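Side-chain contacts in auracyanin-B-2 (Chloroflexus aurantiacus, PDB 1QHQ), which binds a type I blue copper ion and probably serves as a soluble electron acceptor for the membrane complex ACIII: residues 15-20 with 36-41; 28-33 with 45-50; 67-72 with 119-124; 95-100 with 106-111. All blocks are in the same frame, centred on the assembly; numbering follows the deposited sequence.

Contact 1. Residues 15-20 with 36-41; sequences PAQTVE and SLPANT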
loop_
_atom_site.group_PDB
_atom_site.type_symbol
_atom_site.label_atom_id
_atom_site.label_comp_id
_atom_site.label_asym_id
_atom_site.label_seq_id
_atom_site.Cartn_x
_atom_site.Cartn_y
_atom_site.Cartn_z
ATOM N N PRO A 15 12.950 11.294 -4.256
ATOM C CA PRO A 15 11.567 11.691 -4.088
ATOM C C PRO A 15 11.390 13.207 -4.200
ATOM O O PRO A 15 12.184 13.952 -3.630
ATOM C CB PRO A 15 11.205 11.185 -2.707
ATOM C CG PRO A 15 12.406 10.637 -2.093
ATOM C CD PRO A 15 13.543 10.696 -3.053
ATOM N N ALA A 16 10.309 13.606 -4.846
ATOM C CA ALA A 16 9.933 15.032 -4.885
ATOM C C ALA A 16 9.094 15.373 -3.661
ATOM O O ALA A 16 8.923 16.527 -3.252
ATOM C CB ALA A 16 9.179 15.340 -6.144
ATOM N N GLN A 17 8.431 14.342 -3.115
ATOM C CA GLN A 17 7.613 14.481 -1.950
ATOM C C GLN A 17 7.745 13.188 -1.111
ATOM O O GLN A 17 8.087 12.158 -1.662
ATOM C CB GLN A 17 6.123 14.638 -2.284
ATOM C CG GLN A 17 5.772 15.978 -2.894
ATOM C CD GLN A 17 4.304 16.208 -3.085
ATOM O OE1 GLN A 17 3.437 15.841 -2.280
ATOM N NE2 GLN A 17 3.977 16.867 -4.193
ATOM N N THR A 18 7.530 13.350 0.194
ATOM C CA THR A 18 7.411 12.113 1.007
ATOM C C THR A 18 6.099 12.224 1.792
ATOM O O THR A 18 5.596 13.319 2.051
ATOM C CB THR A 18 8.545 11.900 1.998
ATOM O OG1 THR A 18 8.484 12.925 3.020
ATOM C CG2 THR A 18 9.918 12.031 1.328
ATOM N N VAL A 19 5.531 11.061 2.082
ATOM C CA VAL A 19 4.254 11.113 2.862
ATOM C C VAL A 19 4.276 9.971 3.889
ATOM O O VAL A 19 4.726 8.872 3.556
ATOM C CB VAL A 19 3.049 10.984 1.938
ATOM C CG1 VAL A 19 3.137 9.727 1.075
ATOM C CG2 VAL A 19 1.739 10.916 2.749
ATOM N N GLU A 20 3.813 10.255 5.081
ATOM C CA GLU A 20 3.799 9.243 6.158
ATOM C C GLU A 20 2.402 8.603 6.249
ATOM O O GLU A 20 1.419 9.329 6.261
ATOM C CB GLU A 20 3.985 9.962 7.515
ATOM C CG GLU A 20 5.406 10.075 7.973
ATOM C CD GLU A 20 5.799 9.115 9.075
ATOM O OE1 GLU A 20 5.017 8.868 10.015
ATOM O OE2 GLU A 20 6.946 8.612 9.014
ATOM N N SER A 36 -3.552 12.487 -0.835
ATOM C CA SER A 36 -3.640 13.307 -2.077
ATOM C C SER A 36 -2.209 13.524 -2.582
ATOM O O SER A 36 -1.381 13.949 -1.772
ATOM C CB SER A 36 -4.196 14.682 -1.606
ATOM O OG SER A 36 -4.491 15.522 -2.658
ATOM N N LEU A 37 -1.946 13.311 -3.844
ATOM C CA LEU A 37 -0.576 13.593 -4.376
ATOM C C LEU A 37 -0.771 14.090 -5.813
ATOM O O LEU A 37 -1.674 13.676 -6.514
ATOM C CB LEU A 37 0.208 12.281 -4.407
ATOM C CG LEU A 37 0.552 11.598 -3.073
ATOM C CD1 LEU A 37 1.053 10.191 -3.355
ATOM C CD2 LEU A 37 1.623 12.444 -2.360
ATOM N N PRO A 38 0.224 14.848 -6.300
ATOM C CA PRO A 38 0.190 15.254 -7.711
ATOM C C PRO A 38 0.526 14.087 -8.607
ATOM O O PRO A 38 1.263 13.190 -8.177
ATOM C CB PRO A 38 1.259 16.337 -7.768
ATOM C CG PRO A 38 2.226 15.987 -6.682
ATOM C CD PRO A 38 1.358 15.363 -5.571
ATOM N N ALA A 39 0.080 14.129 -9.850
ATOM C CA ALA A 39 0.346 13.105 -10.835
ATOM C C ALA A 39 1.806 13.132 -11.312
ATOM O O ALA A 39 2.453 14.163 -11.241
ATOM C CB ALA A 39 -0.562 13.280 -12.064
ATOM N N ASN A 40 2.252 11.988 -11.754
ATOM C CA ASN A 40 3.549 11.834 -12.421
ATOM C C ASN A 40 4.670 12.444 -11.631
ATOM O O ASN A 40 5.604 13.095 -12.137
ATOM C CB ASN A 40 3.462 12.473 -13.839
ATOM C CG ASN A 40 4.699 12.136 -14.664
ATOM O OD1 ASN A 40 5.188 11.003 -14.636
ATOM N ND2 ASN A 40 5.232 13.113 -15.389
ATOM N N THR A 41 4.691 12.195 -10.316
ATOM C CA THR A 41 5.646 12.708 -9.387
ATOM C C THR A 41 6.260 11.570 -8.559
ATOM O O THR A 41 5.548 10.604 -8.254
ATOM C CB THR A 41 4.927 13.655 -8.351
ATOM O OG1 THR A 41 4.353 14.736 -9.139
ATOM C CG2 THR A 41 5.925 14.204 -7.381
HETATM O O HOH W 1 0.400 15.927 -1.389
#

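Contact 2. Residues 28-33 with 45-50; sequences LAFAQT and LDFVNQ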
loop_
_atom_site.group_PDB
_atom_site.type_symbol
_atom_site.label_atom_id
_atom_site.label_comp_id
_atom_site.label_asym_id
_atom_site.label_seq_id
_atom_site.Cartn_x
_atom_site.Cartn_y
_atom_site.Cartn_z
ATOM N N LEU A 28 -7.971 -2.710 12.550
ATOM C CA LEU A 28 -7.464 -3.096 11.252
ATOM C C LEU A 28 -7.796 -2.022 10.210
ATOM O O LEU A 28 -8.702 -2.104 9.404
ATOM C CB LEU A 28 -8.027 -4.460 10.843
ATOM C CG LEU A 28 -7.821 -5.564 11.917
ATOM C CD1 LEU A 28 -8.411 -6.867 11.391
ATOM C CD2 LEU A 28 -6.355 -5.738 12.240
ATOM N N ALA A 29 -7.018 -0.920 10.316
ATOM C CA ALA A 29 -7.285 0.232 9.444
ATOM C C ALA A 29 -5.987 1.067 9.355
ATOM O O ALA A 29 -5.144 0.997 10.233
ATOM C CB ALA A 29 -8.357 1.108 10.062
ATOM N N PHE A 30 -5.961 1.880 8.301
ATOM C CA PHE A 30 -4.910 2.918 8.267
ATOM C C PHE A 30 -5.412 4.077 9.123
ATOM O O PHE A 30 -6.610 4.381 9.122
ATOM C CB PHE A 30 -4.737 3.383 6.816
ATOM C CG PHE A 30 -4.165 2.350 5.911
ATOM C CD1 PHE A 30 -2.825 1.960 6.006
ATOM C CD2 PHE A 30 -4.955 1.705 4.963
ATOM C CE1 PHE A 30 -2.323 0.978 5.208
ATOM C CE2 PHE A 30 -4.456 0.707 4.167
ATOM C CZ PHE A 30 -3.104 0.341 4.255
ATOM N N ALA A 31 -4.475 4.855 9.693
ATOM C CA ALA A 31 -4.874 6.065 10.407
ATOM C C ALA A 31 -5.337 7.128 9.414
ATOM O O ALA A 31 -6.227 7.910 9.686
ATOM C CB ALA A 31 -3.742 6.583 11.278
ATOM N N GLN A 32 -4.724 7.106 8.224
ATOM C CA GLN A 32 -5.118 8.014 7.137
ATOM C C GLN A 32 -5.993 7.235 6.136
ATOM O O GLN A 32 -5.470 6.358 5.449
ATOM C CB GLN A 32 -3.833 8.456 6.374
ATOM C CG GLN A 32 -2.914 9.340 7.175
ATOM C CD GLN A 32 -2.048 8.601 8.181
ATOM O OE1 GLN A 32 -1.843 7.404 8.092
ATOM N NE2 GLN A 32 -1.546 9.320 9.180
ATOM N N THR A 33 -7.239 7.654 5.967
ATOM C CA THR A 33 -8.103 6.957 5.003
ATOM C C THR A 33 -8.239 7.732 3.704
ATOM O O THR A 33 -8.853 7.263 2.753
ATOM C CB THR A 33 -9.507 6.722 5.590
ATOM O OG1 THR A 33 -10.067 7.985 5.947
ATOM C CG2 THR A 33 -9.388 5.834 6.835
ATOM N N LEU A 45 6.688 6.873 0.129
ATOM C CA LEU A 45 5.661 6.682 1.148
ATOM C C LEU A 45 6.282 5.874 2.307
ATOM O O LEU A 45 6.930 4.851 2.052
ATOM C CB LEU A 45 4.516 5.850 0.533
ATOM C CG LEU A 45 3.290 5.625 1.429
ATOM C CD1 LEU A 45 2.068 5.300 0.609
ATOM C CD2 LEU A 45 3.570 4.500 2.437
ATOM N N ASP A 46 6.245 6.457 3.470
ATOM C CA ASP A 46 6.804 5.805 4.670
ATOM C C ASP A 46 5.613 5.224 5.480
ATOM O O ASP A 46 4.842 6.015 6.002
ATOM C CB ASP A 46 7.567 6.810 5.512
ATOM C CG ASP A 46 8.753 7.437 4.736
ATOM O OD1 ASP A 46 9.289 6.713 3.904
ATOM O OD2 ASP A 46 9.151 8.551 5.127
ATOM N N PHE A 47 5.557 3.901 5.563
ATOM C CA PHE A 47 4.455 3.291 6.376
ATOM C C PHE A 47 5.042 2.802 7.709
ATOM O O PHE A 47 5.989 2.014 7.739
ATOM C CB PHE A 47 3.929 2.092 5.584
ATOM C CG PHE A 47 2.766 1.377 6.256
ATOM C CD1 PHE A 47 1.875 2.108 6.998
ATOM C CD2 PHE A 47 2.637 0.021 6.136
ATOM C CE1 PHE A 47 0.824 1.464 7.682
ATOM C CE2 PHE A 47 1.572 -0.612 6.785
ATOM C CZ PHE A 47 0.672 0.107 7.517
ATOM N N VAL A 48 4.598 3.457 8.774
ATOM C CA VAL A 48 5.032 3.083 10.128
ATOM C C VAL A 48 3.923 2.243 10.793
ATOM O O VAL A 48 2.789 2.685 10.901
ATOM C CB VAL A 48 5.230 4.368 10.967
ATOM C CG1 VAL A 48 5.788 4.013 12.334
ATOM C CG2 VAL A 48 6.203 5.310 10.220
ATOM N N ASN A 49 4.230 0.960 10.990
ATOM C CA ASN A 49 3.247 0.044 11.589
ATOM C C ASN A 49 3.431 -0.044 13.108
ATOM O O ASN A 49 4.098 -1.002 13.549
ATOM C CB ASN A 49 3.352 -1.344 10.974
ATOM C CG ASN A 49 2.214 -2.284 11.570
ATOM O OD1 ASN A 49 1.344 -1.745 12.166
ATOM N ND2 ASN A 49 2.402 -3.540 11.317
ATOM N N GLN A 50 2.925 0.892 13.864
ATOM C CA GLN A 50 2.910 0.764 15.337
ATOM C C GLN A 50 1.443 0.526 15.762
ATOM O O GLN A 50 0.561 1.290 15.433
ATOM C CB GLN A 50 3.411 2.045 15.983
ATOM C CG GLN A 50 4.940 2.185 15.866
ATOM C CD GLN A 50 5.393 3.564 16.300
ATOM O OE1 GLN A 50 4.671 4.285 16.998
ATOM N NE2 GLN A 50 6.596 3.940 15.874
#

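Contact 3. Residues 67-72 with 119-124; sequences DVAAAV and LYICTF. With CU (copper (II) ion), chain B; SO4 (sulfate ion), chain E.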
loop_
_atom_site.group_PDB
_atom_site.type_symbol
_atom_site.label_atom_id
_atom_site.label_comp_id
_atom_site.label_asym_id
_atom_site.label_seq_id
_atom_site.Cartn_x
_atom_site.Cartn_y
_atom_site.Cartn_z
ATOM N N ASP A 67 -12.981 -3.425 -7.365
ATOM C CA ASP A 67 -12.827 -4.618 -8.182
ATOM C C ASP A 67 -11.378 -4.957 -8.428
ATOM O O ASP A 67 -10.924 -6.088 -8.294
ATOM C CB ASP A 67 -13.560 -4.447 -9.528
ATOM C CG ASP A 67 -15.069 -4.561 -9.358
ATOM O OD1 ASP A 67 -15.535 -4.879 -8.243
ATOM O OD2 ASP A 67 -15.781 -4.322 -10.360
ATOM N N VAL A 68 -10.595 -3.906 -8.737
ATOM C CA VAL A 68 -9.142 -4.116 -8.925
ATOM C C VAL A 68 -8.488 -4.465 -7.592
ATOM O O VAL A 68 -7.649 -5.385 -7.510
ATOM C CB VAL A 68 -8.552 -2.839 -9.546
ATOM C CG1 VAL A 68 -7.056 -2.756 -9.458
ATOM C CG2 VAL A 68 -8.996 -2.777 -11.033
ATOM N N ALA A 69 -8.925 -3.827 -6.528
ATOM C CA ALA A 69 -8.381 -4.071 -5.193
ATOM C C ALA A 69 -8.592 -5.515 -4.776
ATOM O O ALA A 69 -7.738 -6.117 -4.134
ATOM C CB ALA A 69 -8.955 -3.112 -4.165
ATOM N N ALA A 70 -9.785 -6.045 -5.072
ATOM C CA ALA A 70 -10.091 -7.435 -4.717
ATOM C C ALA A 70 -9.198 -8.384 -5.469
ATOM O O ALA A 70 -8.674 -9.340 -4.882
ATOM C CB ALA A 70 -11.562 -7.714 -5.011
ATOM N N ALA A 71 -8.910 -8.088 -6.738
ATOM C CA ALA A 71 -8.021 -8.883 -7.545
ATOM C C ALA A 71 -6.594 -8.884 -6.984
ATOM O O ALA A 71 -6.006 -9.943 -6.812
ATOM C CB ALA A 71 -7.998 -8.472 -9.006
ATOM N N VAL A 72 -6.074 -7.684 -6.687
ATOM C CA VAL A 72 -4.737 -7.600 -6.099
ATOM C C VAL A 72 -4.732 -8.284 -4.724
ATOM O O VAL A 72 -3.799 -9.035 -4.436
ATOM C CB VAL A 72 -4.208 -6.172 -5.975
ATOM C CG1 VAL A 72 -2.853 -6.130 -5.289
ATOM C CG2 VAL A 72 -4.146 -5.487 -7.343
ATOM N N LEU A 119 -7.553 3.252 -5.018
ATOM C CA LEU A 119 -7.560 2.741 -3.628
ATOM C C LEU A 119 -6.149 2.319 -3.230
ATOM O O LEU A 119 -5.395 1.784 -4.038
ATOM C CB LEU A 119 -8.441 1.491 -3.539
ATOM C CG LEU A 119 -9.943 1.714 -3.524
ATOM C CD1 LEU A 119 -10.638 0.338 -3.426
ATOM C CD2 LEU A 119 -10.382 2.596 -2.386
ATOM N N TYR A 120 -5.877 2.488 -1.936
ATOM C CA TYR A 120 -4.744 1.812 -1.312
ATOM C C TYR A 120 -5.371 0.850 -0.239
ATOM O O TYR A 120 -6.410 1.205 0.314
ATOM C CB TYR A 120 -3.724 2.689 -0.697
ATOM C CG TYR A 120 -4.181 3.747 0.261
ATOM C CD1 TYR A 120 -4.534 5.039 -0.237
ATOM C CD2 TYR A 120 -4.248 3.544 1.640
ATOM C CE1 TYR A 120 -4.890 6.018 0.644
ATOM C CE2 TYR A 120 -4.630 4.541 2.499
ATOM C CZ TYR A 120 -4.956 5.796 1.998
ATOM O OH TYR A 120 -5.358 6.791 2.846
ATOM N N ILE A 121 -4.782 -0.305 -0.118
ATOM C CA ILE A 121 -5.322 -1.315 0.813
ATOM C C ILE A 121 -4.158 -1.954 1.544
ATOM O O ILE A 121 -2.980 -1.805 1.212
ATOM C CB ILE A 121 -6.058 -2.468 0.050
ATOM C CG1 ILE A 121 -5.131 -3.226 -0.845
ATOM C CG2 ILE A 121 -7.244 -1.870 -0.730
ATOM C CD1 ILE A 121 -5.782 -4.360 -1.662
ATOM N N CYS A 122 -4.507 -2.773 2.538
ATOM C CA CYS A 122 -3.545 -3.674 3.157
ATOM C C CYS A 122 -3.903 -5.090 2.645
ATOM O O CYS A 122 -5.106 -5.377 2.574
ATOM C CB CYS A 122 -3.629 -3.606 4.654
ATOM S SG CYS A 122 -2.645 -4.895 5.489
ATOM N N THR A 123 -2.937 -5.874 2.262
ATOM C CA THR A 123 -3.213 -7.209 1.760
ATOM C C THR A 123 -2.994 -8.322 2.780
ATOM O O THR A 123 -3.168 -9.482 2.368
ATOM C CB THR A 123 -2.463 -7.538 0.478
ATOM O OG1 THR A 123 -1.049 -7.415 0.628
ATOM C CG2 THR A 123 -2.967 -6.602 -0.634
ATOM N N PHE A 124 -2.716 -7.986 4.023
ATOM C CA PHE A 124 -2.620 -9.140 5.001
ATOM C C PHE A 124 -4.013 -9.784 5.037
ATOM O O PHE A 124 -5.002 -9.084 5.047
ATOM C CB PHE A 124 -2.272 -8.566 6.368
ATOM C CG PHE A 124 -1.836 -9.719 7.264
ATOM C CD1 PHE A 124 -0.584 -10.256 7.157
ATOM C CD2 PHE A 124 -2.803 -10.308 8.075
ATOM C CE1 PHE A 124 -0.229 -11.354 7.934
ATOM C CE2 PHE A 124 -2.449 -11.411 8.838
ATOM C CZ PHE A 124 -1.174 -11.934 8.763
HETATM CU CU CU B . -3.247 -4.767 7.595
HETATM S S SO4 E . -12.554 -0.854 -10.537
HETATM O O1 SO4 E . -11.972 -1.781 -9.529
HETATM O O2 SO4 E . -12.936 -1.620 -11.776
HETATM O O3 SO4 E . -11.521 0.176 -10.941
HETATM O O4 SO4 E . -13.753 -0.167 -9.969
#

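Contact 4. Residues 95-100 with 106-111; sequences AWTAML and GSVTFR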
loop_
_atom_site.group_PDB
_atom_site.type_symbol
_atom_site.label_atom_id
_atom_site.label_comp_id
_atom_site.label_asym_id
_atom_site.label_seq_id
_atom_site.Cartn_x
_atom_site.Cartn_y
_atom_site.Cartn_z
ATOM N N ALA A 95 2.175 0.044 -6.450
ATOM C CA ALA A 95 3.248 0.122 -5.478
ATOM C C ALA A 95 2.814 -0.545 -4.162
ATOM O O ALA A 95 1.652 -0.476 -3.775
ATOM C CB ALA A 95 3.519 1.625 -5.129
ATOM N N TRP A 96 3.793 -1.126 -3.467
ATOM C CA TRP A 96 3.492 -1.648 -2.132
ATOM C C TRP A 96 4.761 -1.603 -1.270
ATOM O O TRP A 96 5.873 -1.701 -1.791
ATOM C CB TRP A 96 2.912 -3.040 -2.138
ATOM C CG TRP A 96 3.759 -4.112 -2.724
ATOM C CD1 TRP A 96 4.654 -4.913 -2.058
ATOM C CD2 TRP A 96 3.745 -4.585 -4.083
ATOM N NE1 TRP A 96 5.267 -5.766 -2.944
ATOM C CE2 TRP A 96 4.658 -5.658 -4.168
ATOM C CE3 TRP A 96 3.012 -4.233 -5.215
ATOM C CZ2 TRP A 96 4.853 -6.373 -5.338
ATOM C CZ3 TRP A 96 3.193 -4.951 -6.382
ATOM C CH2 TRP A 96 4.135 -5.992 -6.452
ATOM N N THR A 97 4.535 -1.518 0.035
ATOM C CA THR A 97 5.626 -1.717 0.993
ATOM C C THR A 97 5.693 -3.244 1.286
ATOM O O THR A 97 4.697 -3.932 1.083
ATOM C CB THR A 97 5.386 -1.029 2.327
ATOM O OG1 THR A 97 4.233 -1.625 2.987
ATOM C CG2 THR A 97 5.067 0.446 2.212
ATOM N N ALA A 98 6.788 -3.638 1.887
ATOM C CA ALA A 98 6.868 -4.969 2.496
ATOM C C ALA A 98 5.760 -5.069 3.563
ATOM O O ALA A 98 5.191 -4.115 4.046
ATOM C CB ALA A 98 8.224 -5.095 3.179
ATOM N N MET A 99 5.553 -6.337 3.963
ATOM C CA MET A 99 4.603 -6.602 5.059
ATOM C C MET A 99 5.358 -6.417 6.384
ATOM O O MET A 99 6.426 -7.015 6.538
ATOM C CB MET A 99 4.115 -8.046 4.898
ATOM C CG MET A 99 3.015 -8.391 5.914
ATOM S SD MET A 99 1.534 -7.416 5.684
ATOM C CE MET A 99 0.920 -8.014 4.138
ATOM N N LEU A 100 4.878 -5.530 7.211
ATOM C CA LEU A 100 5.601 -5.060 8.372
ATOM C C LEU A 100 5.042 -5.655 9.667
ATOM O O LEU A 100 3.840 -5.604 9.892
ATOM C CB LEU A 100 5.417 -3.511 8.474
ATOM C CG LEU A 100 5.881 -2.790 7.187
ATOM C CD1 LEU A 100 5.586 -1.309 7.321
ATOM C CD2 LEU A 100 7.367 -3.013 6.943
ATOM N N GLY A 106 8.405 0.648 6.939
ATOM C CA GLY A 106 8.963 0.298 5.599
ATOM C C GLY A 106 8.461 1.336 4.599
ATOM O O GLY A 106 7.391 1.916 4.747
ATOM N N SER A 107 9.289 1.559 3.573
ATOM C CA SER A 107 8.858 2.578 2.584
ATOM C C SER A 107 8.689 1.926 1.222
ATOM O O SER A 107 9.236 0.876 0.908
ATOM C CB SER A 107 9.910 3.691 2.489
ATOM O OG SER A 107 10.072 4.330 3.758
ATOM N N VAL A 108 8.067 2.735 0.330
ATOM C CA VAL A 108 8.099 2.411 -1.101
ATOM C C VAL A 108 8.228 3.729 -1.889
ATOM O O VAL A 108 7.627 4.702 -1.496
ATOM C CB VAL A 108 6.933 1.577 -1.568
ATOM C CG1 VAL A 108 5.583 2.230 -1.356
ATOM C CG2 VAL A 108 7.098 1.121 -3.019
ATOM N N THR A 109 9.102 3.714 -2.891
ATOM C CA THR A 109 9.328 4.957 -3.672
ATOM C C THR A 109 8.832 4.696 -5.082
ATOM O O THR A 109 9.237 3.714 -5.722
ATOM C CB THR A 109 10.802 5.329 -3.700
ATOM O OG1 THR A 109 11.223 5.656 -2.343
ATOM C CG2 THR A 109 11.045 6.575 -4.586
ATOM N N PHE A 110 7.886 5.518 -5.516
ATOM C CA PHE A 110 7.194 5.255 -6.757
ATOM C C PHE A 110 6.841 6.553 -7.478
ATOM O O PHE A 110 6.672 7.591 -6.847
ATOM C CB PHE A 110 5.957 4.381 -6.553
ATOM C CG PHE A 110 4.860 5.035 -5.750
ATOM C CD1 PHE A 110 4.942 5.127 -4.377
ATOM C CD2 PHE A 110 3.745 5.573 -6.384
ATOM C CE1 PHE A 110 3.936 5.738 -3.655
ATOM C CE2 PHE A 110 2.755 6.218 -5.676
ATOM C CZ PHE A 110 2.820 6.247 -4.277
ATOM N N ARG A 111 6.555 6.410 -8.770
ATOM C CA ARG A 111 6.005 7.535 -9.536
ATOM C C ARG A 111 4.476 7.432 -9.498
ATOM O O ARG A 111 3.901 6.402 -9.816
ATOM C CB ARG A 111 6.511 7.516 -10.984
ATOM C CG ARG A 111 6.022 8.744 -11.771
ATOM C CD ARG A 111 6.709 8.805 -13.133
ATOM N NE ARG A 111 8.165 8.881 -12.989
ATOM C CZ ARG A 111 8.830 10.017 -12.821
ATOM N NH1 ARG A 111 8.147 11.161 -12.747
ATOM N NH2 ARG A 111 10.141 10.048 -12.674
HETATM O O HOH W 2 8.787 -1.537 2.426
#

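Contact 1. Residues 15-20 with 36-41
Gln17 reaches Pro38 by turning CG opposite its own carbonyl carbon (chi1 -72°) and then running nearly straight (chi2 -173°), which carries the terminal amide across to the far strand. Its NE2 sits 3.2 Å from Pro38 CG and almost as near to CD, so the amide nitrogen rests against the aliphatic ring. The other branch, OE1, passes 3.9 Å from the Leu37 methyl CD2. It also accepts a hydrogen bond from a water, 3.2 Å away, which donates in turn to Ser36 O at 2.7 Å. One residue before Gln17, Ala16 CB meets Thr41 CG2 at 3.7 Å. With that methyl directed at Ala16, Thr41 OG1 donates to Ala39 O (2.9 Å), coming from above the carbonyl plane, and ties the turn after the strand. Cut back to an alanine, Gln17 would probably leave the Pro38 ring uncovered and the bridging water without its acceptor on this strand. The contact lies near the surface, between edge strands 17-22 and 34-38 of the two sheets of the cupredoxin sandwich. No direct hydrogen bond joins 15-20 to 36-41, so their polar link rests on the water held by Gln17 OE1 and Ser36 O.

Contact 2. Residues 28-33 with 45-50
Phe30 and Phe47 meet as an offset edge-to-face aromatic pair, the edge of Phe30 turned toward the face of Phe47. The ring centroids are 5.7 Å apart and the planes stand at 60°, so the stack is tilted rather than a perfect T. Phe47 extends from strand 42-49 with CG opposite its backbone N (chi1 -178°), and that brings the far end of its ring to Phe30, whose side chain crosses it at about a right angle.

The closest carbons are Phe30 CE1 and Phe47 CZ, 3.9 Å apart, and Phe30 CD1 is 4.0 Å from Phe47 CE1. The rest of the cluster comes from outside: Phe30 makes further edge-to-face pairs with Tyr120 and Trp59, and both phenylalanines touch Val21.

Hydrogen bonds are made by the neighbouring residues, not across the pair. Gln32 O is bonded to Tyr120 OH and Gln32 OE1 to Arg22 N, fixing the loop that carries Phe30.

Phe30 packs about 4 Å from the Met132 side chain and Phe47 about 4 Å from that of His57, nearest atoms in each case. The pair thus belongs to the hydrophobic core just beneath the copper, inside the beta sandwich of a cupredoxin.

Contact 3. Residues 67-72 with 119-124
Strand 116-121, which leads into the copper-binding cysteine of a type I site, is backed by helix 66-77. Ala69 is the helix residue that touches it: its CB lies 3.9 Å from Leu119 CD1 and 4.0 Å from Ile121 CG2, so one small methyl fits against two branched side chains of the strand. Ile121 places CG1 between its backbone N and carbonyl carbon (chi1 63°), and its CD1 comes 3.6 Å from the backbone oxygen Ala69 O. All of this is apolar contact or van der Waals approach, with no hydrogen bond from helix to strand.

Next to Ile121, but facing elsewhere, Cys122 binds the copper through SG at 2.2 Å. The same sulfur accepts a nearly straight hydrogen bond from Phe124 N, 3.4 Å long with an N-H...S angle of 164°; this is likely to draw some charge from the thiolate and hold its direction. His57 and His127 bind the metal through their ND1 atoms, and Met132 completes the site.

At the start of the helix, Val68 N donates to sulfate O1 at 2.7 Å. Gly65 N also bonds this ion, which was probably taken up from the crystallisation liquor, consistent with the attraction of a helix N-terminus for anions.

A strand running into the metal cysteine, with its sulfur held by a backbone N-H, is characteristic of the cupredoxin blue copper centre.

Contact 4. Residues 95-100 with 106-111
Gly106, two residues into strand 104-111, receives Leu100, whose CD1 lies 3.5 Å from Gly106 N while CD2 is 3.9 Å from Gly106 CA; the close fit depends on the glycine having no side chain on this side. Gly106 O lies 3.7 Å from Thr97 CG2. Ser107 OG is hydrogen-bonded to Asp46 OD1, but Ser107 O accepts from a water that in turn accepts a hydrogen bond from Ala98 N, both bonds 2.9 Å long. The segments run antiparallel, 178° apart, yet no direct hydrogen bond joins them: strands 93-96 and 104-111 are edge strands of different sheets, which draw together where the cupredoxin sandwich closes along this side. Val108 points toward 95-100, with CG2 3.3 Å from Trp96 O and CG1 4.0 Å from Thr97 CG2. With OG1 of Thr97 bonded to Ala98 O and Trp59 N, an alanine here would probably leave a gap beside Val108 and strip those two groups of a partner. Phe110, its CG set between backbone N and carbonyl carbon (chi1 66°), offers one ring face to Ala95, whose CB makes a CH-pi contact 4.0 Å from the centroid and 25° off the normal.

Contact 1 lies at the surface, whereas contacts 2, 3 and 4 are buried. Contacts 1 and 4 both join edge strands of the two sheets, but a water joins a side-chain amide to a backbone carbonyl in contact 1, and two backbone groups in contact 4. Contacts 1 and 2 meet where strand 17-22 pairs with strand 42-49, and that strand pairs in turn with 104-111 of contact 4. Near the copper the chemistry changes: contact 2 is aromatic, while contact 3 sets a helix on aliphatic side chains and supplies the metal thiolate. Phe30 CZ touches Ile121 C at 3.7 Å, linking these two, and contact 4 is nested in the chain loop that contact 3 closes.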